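PDB 2WQL: major allergen DAU C 1 from Daucus carota, which is a pathogenesis-related food allergen of the Bet v 1 family that probably binds hydrophobic ligands in an internal pocket and may take part in plant defense. Local coordinates for residues V105-A108 against S112-K115. The protein carries 4 engineered substitutions. Sequence-based numbering, arbitrary orientation.
Sequences VPTA and SITK
Val105 and Ile113 form an antiparallel hydrogen-bonded pair, linked by two reciprocal backbone hydrogen bonds, near the turn end of a beta hairpin. Val105 N donates to Ile113 O and Ile113 N to Val105 O, both at 2.9 Å and nearly straight. Val105 O also receives a weak, strongly bent CA-H...O contact from Ser112 CA at 3.3 Å, secondary to the Ile113 N-H. Pro106 and Ser112 make the next, non-hydrogen-bonded pair, where strand 95-106 ends.

Side-chain packing lies on the face that carries Val105 and Ile113. The apolar pair is Val105 CG2 with Ile113 CB, 4.3 Å apart; the extended chain of Lys115 reaches back to the same methyl, NZ packing loosely at 4.4 Å from Val105 CG2. Beyond the strand end, Thr107 keeps OG1 beside its backbone N (chi1 -69°), and this hydroxyl approaches Ile113 CG1 at 3.9 Å.

Ser112 points to the other face, bonding through OG to Val14 O and packing on Ala16 and Ile19 of helix 16-25. The hairpin belongs to the antiparallel sheet of the Bet v 1 fold, with strand 5-12 flanking 112-122 on its far edge, while Glu9 of the second subunit packs on Val105 and its Ser7 on Pro106.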
loop_
_atom_site.group_PDB
_atom_site.type_symbol
_atom_site.label_atom_id
_atom_site.label_comp_id
_atom_site.label_asym_id
_atom_site.label_seq_id
_atom_site.Cartn_x
_atom_site.Cartn_y
_atom_site.Cartn_z
ATOM N N VAL A 105 2.469 15.567 3.204
ATOM C CA VAL A 105 2.887 15.294 1.829
ATOM C C VAL A 105 1.682 15.060 0.918
ATOM O O VAL A 105 0.718 14.431 1.331
ATOM C CB VAL A 105 3.904 14.101 1.720
ATOM C CG1 VAL A 105 4.789 14.021 2.941
ATOM C CG2 VAL A 105 3.196 12.805 1.509
ATOM N N PRO A 106 1.722 15.586 -0.316
ATOM C CA PRO A 106 0.595 15.384 -1.224
ATOM C C PRO A 106 0.523 13.994 -1.814
ATOM O O PRO A 106 1.526 13.288 -1.877
ATOM C CB PRO A 106 0.831 16.415 -2.330
ATOM C CG PRO A 106 2.244 16.759 -2.243
ATOM C CD PRO A 106 2.652 16.603 -0.820
ATOM N N THR A 107 -0.670 13.621 -2.253
ATOM C CA THR A 107 -0.933 12.312 -2.842
ATOM C C THR A 107 -1.466 12.487 -4.258
ATOM O O THR A 107 -2.112 13.496 -4.574
ATOM C CB THR A 107 -1.975 11.540 -2.019
ATOM O OG1 THR A 107 -1.411 11.178 -0.762
ATOM C CG2 THR A 107 -2.376 10.278 -2.717
ATOM N N ALA A 108 -1.212 11.485 -5.095
ATOM C CA ALA A 108 -1.661 11.481 -6.493
ATOM C C ALA A 108 -3.143 11.849 -6.704
ATOM O O ALA A 108 -3.497 12.437 -7.724
ATOM C CB ALA A 108 -1.373 10.111 -7.123
ATOM N N SER A 112 -3.794 14.112 0.792
ATOM C CA SER A 112 -2.543 14.227 1.533
ATOM C C SER A 112 -2.359 13.159 2.612
ATOM O O SER A 112 -3.312 12.521 3.023
ATOM C CB SER A 112 -2.469 15.608 2.185
ATOM O OG SER A 112 -3.578 15.840 3.060
ATOM N N ILE A 113 -1.114 12.968 3.037
ATOM C CA ILE A 113 -0.775 12.169 4.210
ATOM C C ILE A 113 0.015 13.061 5.145
ATOM O O ILE A 113 0.994 13.663 4.731
ATOM C CB ILE A 113 0.106 10.950 3.875
ATOM C CG1 ILE A 113 -0.607 9.993 2.914
ATOM C CG2 ILE A 113 0.432 10.176 5.132
ATOM C CD1 ILE A 113 0.285 8.935 2.331
ATOM N N THR A 114 -0.414 13.153 6.398
ATOM C CA THR A 114 0.289 13.930 7.407
ATOM C C THR A 114 1.101 12.927 8.237
ATOM O O THR A 114 0.524 12.072 8.930
ATOM C CB THR A 114 -0.705 14.736 8.281
ATOM O OG1 THR A 114 -1.370 15.700 7.461
ATOM C CG2 THR A 114 -0.015 15.451 9.400
ATOM N N LYS A 115 2.424 13.025 8.143
ATOM C CA LYS A 115 3.339 12.093 8.797
ATOM C C LYS A 115 4.008 12.754 9.996
ATOM O O LYS A 115 4.698 13.771 9.811
ATOM C CB LYS A 115 4.407 11.648 7.795
ATOM C CG LYS A 115 3.822 10.969 6.530
ATOM C CD LYS A 115 4.895 10.431 5.583
ATOM C CE LYS A 115 4.297 9.557 4.478
ATOM N NZ LYS A 115 5.253 9.351 3.326
#